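Side-chain contacts in putative uncharacterized protein (Pseudomonas phage 201phi2-1, PDB 3R4V), which is a phage tubulin-like protein that holds guanosine-5'-diphosphate at the C-terminal ends of the parallel strands of a Rossmann-like core: residues K61-L66 and G95-P100; V86-G91 and K135-I140; G119-E122 and N126-N129. All coordinates share one frame; numbering follows the deposited sequence.

All three contacts lie around one GDP molecule, and each supplies at least one residue to its pocket. Contact 2 is the most central, its centre about 7 Å from that of the chain; its touching residues are all buried, and a tyrosine and two leucines join strand 84-89 to helix 124-144. Contact 3 uses the same helix near its start, where the chemistry is mostly polar: N126 binds both a backbone N-H and the ribose. Contact 1 is smaller than contact 3 and more open, two helices meeting through aliphatic groups. Contacts 1 and 2 touch, and strand 84-89 leads into helix 95-108 through the glycine-rich turn; the carbonyl of G91 ties contact 2 to contact 3.

Contact 1: K61-L66 and G95-P100; sequences KVILPL and GSVLGP. With GDP (guanosine-5'-diphosphate), chain B.
The first turn of helix 95-108, into which the glycine-rich phosphate loop runs, meets helix 60-67 through V97, which presses on I63 and L64. One methyl does the touching: V97 CG1 stands 4.0 Å from L64 CD1 and equally close to L64 CA, so it rests on the backbone of the partner helix as well as on the tip of its leucine. I63 closes the other part of the patch, its branch methyl CG2 lying 4.2 Å from V97 CG1. V97 holds CG1 anti to its backbone N (chi1 169°), which carries this methyl out to helix 60-67, and the leucine side chain crosses the valine at about a right angle. No hydrogen bond spans the two segments. The polar work falls to the helix start, and here the sequence GGGSGS from G91 to S96 resembles the glycine-rich signature loop (GGGTGSG-like) of tubulin and FtsZ. G95 N donates to GDP O2B at 2.7 Å, a fairly straight bond with an N-H...O angle of 159°, and G93 N and S94 N also bind the nucleotide. The start of a helix pointing at a phosphate would probably favour its negative charge. G95 O meanwhile accepts from G99 N at 2.8 Å within the helix. S96 is bonded through OG to G92 O and through its carbonyl to R60 NH2, while V97 also touches V67.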
loop_
_atom_site.group_PDB
_atom_site.type_symbol
_atom_site.label_atom_id
_atom_site.label_comp_id
_atom_site.label_asym_id
_atom_site.label_seq_id
_atom_site.Cartn_x
_atom_site.Cartn_y
_atom_site.Cartn_z
ATOM N N LYS A 61 -11.269 -13.130 5.856
ATOM C CA LYS A 61 -12.679 -13.265 6.201
ATOM C C LYS A 61 -12.846 -13.580 7.693
ATOM O O LYS A 61 -13.838 -13.202 8.328
ATOM C CB LYS A 61 -13.316 -14.359 5.329
ATOM C CG LYS A 61 -14.813 -14.534 5.531
ATOM C CD LYS A 61 -15.373 -15.648 4.633
ATOM C CE LYS A 61 -16.026 -15.106 3.365
ATOM N NZ LYS A 61 -17.402 -14.564 3.601
ATOM N N VAL A 62 -11.853 -14.273 8.241
ATOM C CA VAL A 62 -11.818 -14.607 9.654
ATOM C C VAL A 62 -11.383 -13.414 10.491
ATOM O O VAL A 62 -11.951 -13.157 11.546
ATOM C CB VAL A 62 -10.867 -15.781 9.920
ATOM C CG1 VAL A 62 -10.538 -15.883 11.394
ATOM C CG2 VAL A 62 -11.476 -17.076 9.410
ATOM N N ILE A 63 -10.385 -12.681 10.009
ATOM C CA ILE A 63 -9.824 -11.572 10.764
ATOM C C ILE A 63 -10.742 -10.353 10.812
ATOM O O ILE A 63 -10.813 -9.659 11.827
ATOM C CB ILE A 63 -8.437 -11.183 10.220
ATOM C CG1 ILE A 63 -7.413 -12.237 10.655
ATOM C CG2 ILE A 63 -8.041 -9.788 10.695
ATOM C CD1 ILE A 63 -6.132 -12.217 9.868
ATOM N N LEU A 64 -11.449 -10.098 9.719
ATOM C CA LEU A 64 -12.298 -8.908 9.618
ATOM C C LEU A 64 -13.322 -8.698 10.755
ATOM O O LEU A 64 -13.375 -7.618 11.346
ATOM C CB LEU A 64 -12.983 -8.865 8.240
ATOM C CG LEU A 64 -14.001 -7.744 8.008
ATOM C CD1 LEU A 64 -13.362 -6.396 8.302
ATOM C CD2 LEU A 64 -14.520 -7.795 6.573
ATOM N N PRO A 65 -14.153 -9.718 11.071
ATOM C CA PRO A 65 -15.158 -9.468 12.116
ATOM C C PRO A 65 -14.528 -9.239 13.490
ATOM O O PRO A 65 -15.129 -8.586 14.339
ATOM C CB PRO A 65 -16.025 -10.744 12.115
ATOM C CG PRO A 65 -15.225 -11.771 11.368
ATOM C CD PRO A 65 -14.287 -11.046 10.447
ATOM N N LEU A 66 -13.321 -9.760 13.692
ATOM C CA LEU A 66 -12.624 -9.580 14.966
ATOM C C LEU A 66 -12.063 -8.172 15.114
ATOM O O LEU A 66 -12.102 -7.593 16.202
ATOM C CB LEU A 66 -11.485 -10.589 15.087
ATOM C CG LEU A 66 -11.996 -12.021 15.248
ATOM C CD1 LEU A 66 -10.855 -13.026 15.211
ATOM C CD2 LEU A 66 -12.770 -12.114 16.534
ATOM N N GLY A 95 -2.633 -7.242 7.536
ATOM C CA GLY A 95 -2.342 -5.983 6.875
ATOM C C GLY A 95 -3.411 -5.638 5.859
ATOM O O GLY A 95 -3.835 -4.484 5.764
ATOM N N SER A 96 -3.864 -6.639 5.110
ATOM C CA SER A 96 -4.798 -6.399 4.017
ATOM C C SER A 96 -6.229 -6.160 4.513
ATOM O O SER A 96 -7.133 -5.964 3.704
ATOM C CB SER A 96 -4.788 -7.569 3.044
ATOM O OG SER A 96 -5.353 -8.720 3.678
ATOM N N VAL A 97 -6.416 -6.226 5.828
ATOM C CA VAL A 97 -7.690 -5.905 6.477
ATOM C C VAL A 97 -7.566 -4.626 7.296
ATOM O O VAL A 97 -8.332 -3.682 7.099
ATOM C CB VAL A 97 -8.203 -7.071 7.341
ATOM C CG1 VAL A 97 -9.366 -6.619 8.213
ATOM C CG2 VAL A 97 -8.631 -8.221 6.435
ATOM N N LEU A 98 -6.582 -4.573 8.197
ATOM C CA LEU A 98 -6.330 -3.351 8.943
ATOM C C LEU A 98 -6.036 -2.154 8.025
ATOM O O LEU A 98 -6.552 -1.051 8.247
ATOM C CB LEU A 98 -5.162 -3.538 9.914
ATOM C CG LEU A 98 -5.446 -4.510 11.058
ATOM C CD1 LEU A 98 -4.177 -4.787 11.849
ATOM C CD2 LEU A 98 -6.559 -3.965 11.940
ATOM N N GLY A 99 -5.189 -2.372 7.021
ATOM C CA GLY A 99 -4.767 -1.305 6.112
ATOM C C GLY A 99 -5.967 -0.627 5.456
ATOM O O GLY A 99 -6.168 0.582 5.597
ATOM N N PRO A 100 -6.786 -1.404 4.741
ATOM C CA PRO A 100 -7.962 -0.788 4.112
ATOM C C PRO A 100 -9.020 -0.238 5.085
ATOM O O PRO A 100 -9.669 0.759 4.757
ATOM C CB PRO A 100 -8.525 -1.916 3.246
ATOM C CG PRO A 100 -7.291 -2.753 2.906
ATOM C CD PRO A 100 -6.508 -2.748 4.201
HETATM P PB GDP B . -0.130 -10.265 7.401
HETATM O O1B GDP B . 0.642 -10.092 8.689
HETATM O O2B GDP B . -0.595 -8.907 6.947
HETATM O O3B GDP B . -1.299 -11.220 7.612
HETATM O O3A GDP B . 0.806 -10.943 6.297
HETATM P PA GDP B . 2.313 -10.516 5.926
HETATM O O1A GDP B . 3.304 -10.813 7.039
HETATM O O2A GDP B . 2.370 -9.078 5.495
HETATM O "O5'" GDP B . 2.574 -11.501 4.721
HETATM C "C5'" GDP B . 1.712 -11.536 3.571
HETATM C "C4'" GDP B . 2.485 -12.009 2.345
HETATM O "O4'" GDP B . 3.403 -10.987 1.934
HETATM C "C3'" GDP B . 3.347 -13.233 2.609
HETATM O "O3'" GDP B . 2.631 -14.424 2.296
HETATM C "C2'" GDP B . 4.513 -13.042 1.664
HETATM O "O2'" GDP B . 4.167 -13.485 0.352
HETATM C "C1'" GDP B . 4.675 -11.543 1.563
HETATM N N9 GDP B . 5.622 -10.992 2.555
HETATM C C8 GDP B . 5.781 -11.367 3.848
HETATM N N7 GDP B . 6.713 -10.596 4.463
HETATM C C5 GDP B . 7.148 -9.685 3.563
HETATM C C6 GDP B . 8.112 -8.563 3.548
HETATM O O6 GDP B . 8.769 -8.273 4.568
HETATM N N1 GDP B . 8.258 -7.873 2.401
HETATM C C2 GDP B . 7.555 -8.171 1.284
HETATM N N2 GDP B . 7.732 -7.438 0.154
HETATM N N3 GDP B . 6.655 -9.181 1.233
HETATM C C4 GDP B . 6.416 -9.950 2.320
#

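Contact 2: V86-G91 and K135-I140; sequences VCYSLG and KTLEAI. With GDP (guanosine-5'-diphosphate), chain B.
Where strand 84-89 gives way to the nucleotide loop, Y88 and L90 meet L137 of helix 124-144. The two main side chains, Y88 and L137, come from opposite directions. The phenol oxygen of Y88 arrives at the forked end of the leucine, 3.3 Å from L137 CD2 and 3.5 Å from L137 CD1, so both methyls border it. Y88 has CG placed between its backbone N and carbonyl carbon (chi1 54°), an arrangement that sends the ring off the strand toward the helix. L90 adds a looser touch, its CD2 lying 4.5 Å from L137 CD1. With no hydrogen bond between the segments, the main contact is the phenol oxygen in van der Waals contact with two methyls, and L90 with L137 is the purely apolar pair; P100 and T133 also pack on the tyrosine. S89, directly after Y88, takes no part in the leucine patch and is nearer the ligand. Its OG, anti to the backbone N (chi1 -177°), donates to GDP O4' at 3.1 Å and accepts from G91 N at 3.2 Å with an angle of 165°. The latter bond closes an ST turn, which fixes the position of the hydroxyl at the head of the glycine-rich loop. Helix 124-144 grips this turn in return: T133 OG1 binds L90 O, and N129 ND2 binds G91 O. A parallel central strand ending in a ligand-binding turn, with a helix laid over one face of the sheet, is the Rossmann-like arrangement of the nucleotide-binding domain in tubulin and FtsZ.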
loop_
_atom_site.group_PDB
_atom_site.type_symbol
_atom_site.label_atom_id
_atom_site.label_comp_id
_atom_site.label_asym_id
_atom_site.label_seq_id
_atom_site.Cartn_x
_atom_site.Cartn_y
_atom_site.Cartn_z
ATOM N N VAL A 86 0.151 5.077 4.022
ATOM C CA VAL A 86 -0.273 3.775 4.545
ATOM C C VAL A 86 0.476 2.646 3.833
ATOM O O VAL A 86 0.663 2.706 2.628
ATOM C CB VAL A 86 -1.753 3.555 4.309
ATOM C CG1 VAL A 86 -2.227 2.340 5.116
ATOM C CG2 VAL A 86 -2.537 4.797 4.687
ATOM N N CYS A 87 0.887 1.614 4.563
ATOM C CA CYS A 87 1.734 0.587 3.967
ATOM C C CYS A 87 1.428 -0.810 4.498
ATOM O O CYS A 87 1.411 -1.036 5.703
ATOM C CB CYS A 87 3.218 0.930 4.206
ATOM S SG CYS A 87 4.387 -0.355 3.677
ATOM N N TYR A 88 1.188 -1.744 3.592
ATOM C CA TYR A 88 0.867 -3.106 3.985
ATOM C C TYR A 88 0.925 -4.040 2.784
ATOM O O TYR A 88 0.968 -3.583 1.643
ATOM C CB TYR A 88 -0.538 -3.143 4.612
ATOM C CG TYR A 88 -1.618 -2.545 3.725
ATOM C CD1 TYR A 88 -2.368 -3.353 2.890
ATOM C CD2 TYR A 88 -1.894 -1.175 3.740
ATOM C CE1 TYR A 88 -3.382 -2.813 2.069
ATOM C CE2 TYR A 88 -2.905 -0.635 2.927
ATOM C CZ TYR A 88 -3.632 -1.464 2.103
ATOM O OH TYR A 88 -4.622 -0.942 1.290
ATOM N N SER A 89 0.922 -5.347 3.046
ATOM C CA SER A 89 0.810 -6.347 1.997
ATOM C C SER A 89 -0.649 -6.595 1.603
ATOM O O SER A 89 -1.524 -6.685 2.467
ATOM C CB SER A 89 1.453 -7.671 2.436
ATOM O OG SER A 89 1.412 -8.636 1.383
ATOM N N LEU A 90 -0.902 -6.729 0.300
ATOM C CA LEU A 90 -2.226 -7.077 -0.195
ATOM C C LEU A 90 -2.542 -8.547 0.027
ATOM O O LEU A 90 -3.699 -8.950 -0.095
ATOM C CB LEU A 90 -2.341 -6.810 -1.692
ATOM C CG LEU A 90 -2.064 -5.403 -2.185
ATOM C CD1 LEU A 90 -1.918 -5.419 -3.694
ATOM C CD2 LEU A 90 -3.210 -4.494 -1.735
ATOM N N GLY A 91 -1.522 -9.350 0.330
ATOM C CA GLY A 91 -1.677 -10.792 0.231
ATOM C C GLY A 91 -1.813 -11.603 1.508
ATOM O O GLY A 91 -2.056 -12.806 1.445
ATOM N N LYS A 135 -9.727 -5.118 -4.960
ATOM C CA LYS A 135 -11.171 -4.872 -5.099
ATOM C C LYS A 135 -11.715 -4.066 -3.923
ATOM O O LYS A 135 -12.526 -3.152 -4.106
ATOM C CB LYS A 135 -11.934 -6.193 -5.218
ATOM C CG LYS A 135 -11.831 -6.838 -6.589
ATOM C CD LYS A 135 -12.560 -8.184 -6.614
ATOM C CE LYS A 135 -12.513 -8.823 -7.992
ATOM N NZ LYS A 135 -13.439 -8.134 -8.955
ATOM N N THR A 136 -11.265 -4.401 -2.713
ATOM C CA THR A 136 -11.584 -3.612 -1.519
ATOM C C THR A 136 -11.240 -2.140 -1.708
ATOM O O THR A 136 -12.052 -1.259 -1.415
ATOM C CB THR A 136 -10.829 -4.160 -0.271
ATOM O OG1 THR A 136 -11.330 -5.466 0.053
ATOM C CG2 THR A 136 -11.036 -3.260 0.924
ATOM N N LEU A 137 -10.026 -1.861 -2.182
ATOM C CA LEU A 137 -9.626 -0.467 -2.363
ATOM C C LEU A 137 -10.494 0.215 -3.424
ATOM O O LEU A 137 -10.857 1.392 -3.299
ATOM C CB LEU A 137 -8.142 -0.366 -2.701
ATOM C CG LEU A 137 -7.265 -0.869 -1.547
ATOM C CD1 LEU A 137 -5.795 -0.856 -1.974
ATOM C CD2 LEU A 137 -7.454 -0.064 -0.242
ATOM N N GLU A 138 -10.872 -0.537 -4.448
ATOM C CA GLU A 138 -11.739 0.017 -5.493
ATOM C C GLU A 138 -13.103 0.346 -4.882
ATOM O O GLU A 138 -13.666 1.417 -5.152
ATOM C CB GLU A 138 -11.874 -0.950 -6.695
ATOM C CG GLU A 138 -12.741 -0.433 -7.867
ATOM C CD GLU A 138 -11.931 0.299 -8.924
ATOM O OE1 GLU A 138 -10.932 0.969 -8.567
ATOM O OE2 GLU A 138 -12.266 0.186 -10.121
ATOM N N ALA A 139 -13.635 -0.562 -4.059
ATOM C CA ALA A 139 -14.947 -0.342 -3.451
ATOM C C ALA A 139 -14.893 0.892 -2.561
ATOM O O ALA A 139 -15.807 1.714 -2.568
ATOM C CB ALA A 139 -15.408 -1.567 -2.651
ATOM N N ILE A 140 -13.806 1.031 -1.809
ATOM C CA ILE A 140 -13.633 2.204 -0.960
ATOM C C ILE A 140 -13.562 3.486 -1.796
ATOM O O ILE A 140 -14.205 4.486 -1.458
ATOM C CB ILE A 140 -12.412 2.047 -0.022
ATOM C CG1 ILE A 140 -12.700 0.917 0.979
ATOM C CG2 ILE A 140 -12.112 3.367 0.687
ATOM C CD1 ILE A 140 -11.507 0.503 1.861
HETATM P PB GDP B . -0.130 -10.265 7.401
HETATM O O1B GDP B . 0.642 -10.092 8.689
HETATM O O2B GDP B . -0.595 -8.907 6.947
HETATM O O3B GDP B . -1.299 -11.220 7.612
HETATM O O3A GDP B . 0.806 -10.943 6.297
HETATM P PA GDP B . 2.313 -10.516 5.926
HETATM O O1A GDP B . 3.304 -10.813 7.039
HETATM O O2A GDP B . 2.370 -9.078 5.495
HETATM O "O5'" GDP B . 2.574 -11.501 4.721
HETATM C "C5'" GDP B . 1.712 -11.536 3.571
HETATM C "C4'" GDP B . 2.485 -12.009 2.345
HETATM O "O4'" GDP B . 3.403 -10.987 1.934
HETATM C "C3'" GDP B . 3.347 -13.233 2.609
HETATM O "O3'" GDP B . 2.631 -14.424 2.296
HETATM C "C2'" GDP B . 4.513 -13.042 1.664
HETATM O "O2'" GDP B . 4.167 -13.485 0.352
HETATM C "C1'" GDP B . 4.675 -11.543 1.563
HETATM N N9 GDP B . 5.622 -10.992 2.555
HETATM C C8 GDP B . 5.781 -11.367 3.848
HETATM N N7 GDP B . 6.713 -10.596 4.463
HETATM C C5 GDP B . 7.148 -9.685 3.563
HETATM C C6 GDP B . 8.112 -8.563 3.548
HETATM O O6 GDP B . 8.769 -8.273 4.568
HETATM N N1 GDP B . 8.258 -7.873 2.401
HETATM C C2 GDP B . 7.555 -8.171 1.284
HETATM N N2 GDP B . 7.732 -7.438 0.154
HETATM N N3 GDP B . 6.655 -9.181 1.233
HETATM C C4 GDP B . 6.416 -9.950 2.320
#

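Contact 3: G119-E122 and N126-N129; sequences GAME and NLGN. With GDP (guanosine-5'-diphosphate), chain B.
N126 lays its amide beside the methyl group of A120, with N126 CG 3.6 Å from A120 CB, and extends past it to the ribose of GDP. Its OD1 is the focus of the contact. E122 N donates to N126 OD1 at 3.1 Å; the N-H...O angle of 136° shows a bent bond, yet the donor lies in the carbonyl plane and on a lone pair, at a C=O...N angle of 125°. GDP O2' gives a second hydrogen bond to N126 OD1 at 2.9 Å, while the one from O3' is weak. On the other branch of the amide, N126 ND2 donates to GDP O3' at 3.1 Å. Two ribose hydroxyls and one backbone N-H, with a weak bond from ND2 to G91 O, thus hold the amide's rotation. E122 also lines the sugar side: its CG is 3.4 Å from GDP O2', and its carboxylate, turned well out of the plane of the asparagine amide, is held by Y161 through OE2. Behind this polar side, M121 and L127 make an apolar one. The methionine CB points away from the helix, but a bend at chi2 (-67°) swings the chain round so that SD lies 3.7 Å from L127 CD2, the two side chains crossing at about a right angle. L127 continues onto helix 274-294 at I281 and M288. Such a loop, joining a parallel strand to the next helix within a few residues, with an asparagine in the helix's first turn facing the sugar, forms the ribose side of the nucleotide site in this tubulin-like fold.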
loop_
_atom_site.group_PDB
_atom_site.type_symbol
_atom_site.label_atom_id
_atom_site.label_comp_id
_atom_site.label_asym_id
_atom_site.label_seq_id
_atom_site.Cartn_x
_atom_site.Cartn_y
_atom_site.Cartn_z
ATOM N N GLY A 119 2.239 -6.715 -3.759
ATOM C CA GLY A 119 1.586 -7.836 -4.414
ATOM C C GLY A 119 2.310 -9.132 -4.073
ATOM O O GLY A 119 3.375 -9.433 -4.631
ATOM N N ALA A 120 1.730 -9.908 -3.164
ATOM C CA ALA A 120 2.364 -11.141 -2.692
ATOM C C ALA A 120 2.079 -12.270 -3.671
ATOM O O ALA A 120 0.969 -12.381 -4.195
ATOM C CB ALA A 120 1.839 -11.506 -1.305
ATOM N N MET A 121 3.063 -13.135 -3.903
ATOM C CA MET A 121 2.972 -14.032 -5.048
ATOM C C MET A 121 3.242 -15.499 -4.722
ATOM O O MET A 121 3.312 -16.319 -5.633
ATOM C CB MET A 121 3.942 -13.582 -6.152
ATOM C CG MET A 121 3.794 -12.138 -6.602
ATOM S SD MET A 121 2.233 -11.844 -7.434
ATOM C CE MET A 121 2.409 -10.115 -7.876
ATOM N N GLU A 122 3.389 -15.831 -3.442
ATOM C CA GLU A 122 3.810 -17.180 -3.050
ATOM C C GLU A 122 2.840 -18.300 -3.438
ATOM O O GLU A 122 3.258 -19.391 -3.838
ATOM C CB GLU A 122 4.033 -17.254 -1.534
ATOM C CG GLU A 122 5.159 -16.407 -0.981
ATOM C CD GLU A 122 5.359 -16.642 0.512
ATOM O OE1 GLU A 122 4.577 -17.427 1.096
ATOM O OE2 GLU A 122 6.290 -16.049 1.104
ATOM N N ASN A 126 -2.218 -16.112 -1.344
ATOM C CA ASN A 126 -1.681 -14.766 -1.529
ATOM C C ASN A 126 -2.378 -14.079 -2.705
ATOM O O ASN A 126 -2.796 -12.924 -2.618
ATOM C CB ASN A 126 -0.186 -14.823 -1.865
ATOM C CG ASN A 126 0.720 -14.895 -0.633
ATOM O OD1 ASN A 126 1.935 -15.037 -0.769
ATOM N ND2 ASN A 126 0.143 -14.796 0.555
ATOM N N LEU A 127 -2.478 -14.796 -3.821
ATOM C CA LEU A 127 -2.984 -14.191 -5.054
ATOM C C LEU A 127 -4.453 -13.855 -4.913
ATOM O O LEU A 127 -4.886 -12.808 -5.358
ATOM C CB LEU A 127 -2.754 -15.110 -6.256
ATOM C CG LEU A 127 -1.278 -15.292 -6.620
ATOM C CD1 LEU A 127 -1.088 -16.441 -7.597
ATOM C CD2 LEU A 127 -0.716 -14.005 -7.193
ATOM N N GLY A 128 -5.219 -14.752 -4.296
ATOM C CA GLY A 128 -6.617 -14.474 -4.007
ATOM C C GLY A 128 -6.768 -13.274 -3.094
ATOM O O GLY A 128 -7.627 -12.429 -3.301
ATOM N N ASN A 129 -5.921 -13.191 -2.080
ATOM C CA ASN A 129 -5.966 -12.048 -1.187
ATOM C C ASN A 129 -5.618 -10.750 -1.909
ATOM O O ASN A 129 -6.247 -9.724 -1.667
ATOM C CB ASN A 129 -5.076 -12.261 0.042
ATOM C CG ASN A 129 -5.698 -13.220 1.043
ATOM O OD1 ASN A 129 -6.904 -13.467 1.010
ATOM N ND2 ASN A 129 -4.881 -13.753 1.946
HETATM P PB GDP B . -0.130 -10.265 7.401
HETATM O O1B GDP B . 0.642 -10.092 8.689
HETATM O O2B GDP B . -0.595 -8.907 6.947
HETATM O O3B GDP B . -1.299 -11.220 7.612
HETATM O O3A GDP B . 0.806 -10.943 6.297
HETATM P PA GDP B . 2.313 -10.516 5.926
HETATM O O1A GDP B . 3.304 -10.813 7.039
HETATM O O2A GDP B . 2.370 -9.078 5.495
HETATM O "O5'" GDP B . 2.574 -11.501 4.721
HETATM C "C5'" GDP B . 1.712 -11.536 3.571
HETATM C "C4'" GDP B . 2.485 -12.009 2.345
HETATM O "O4'" GDP B . 3.403 -10.987 1.934
HETATM C "C3'" GDP B . 3.347 -13.233 2.609
HETATM O "O3'" GDP B . 2.631 -14.424 2.296
HETATM C "C2'" GDP B . 4.513 -13.042 1.664
HETATM O "O2'" GDP B . 4.167 -13.485 0.352
HETATM C "C1'" GDP B . 4.675 -11.543 1.563
HETATM N N9 GDP B . 5.622 -10.992 2.555
HETATM C C8 GDP B . 5.781 -11.367 3.848
HETATM N N7 GDP B . 6.713 -10.596 4.463
HETATM C C5 GDP B . 7.148 -9.685 3.563
HETATM C C6 GDP B . 8.112 -8.563 3.548
HETATM O O6 GDP B . 8.769 -8.273 4.568
HETATM N N1 GDP B . 8.258 -7.873 2.401
HETATM C C2 GDP B . 7.555 -8.171 1.284
HETATM N N2 GDP B . 7.732 -7.438 0.154
HETATM N N3 GDP B . 6.655 -9.181 1.233
HETATM C C4 GDP B . 6.416 -9.950 2.320
#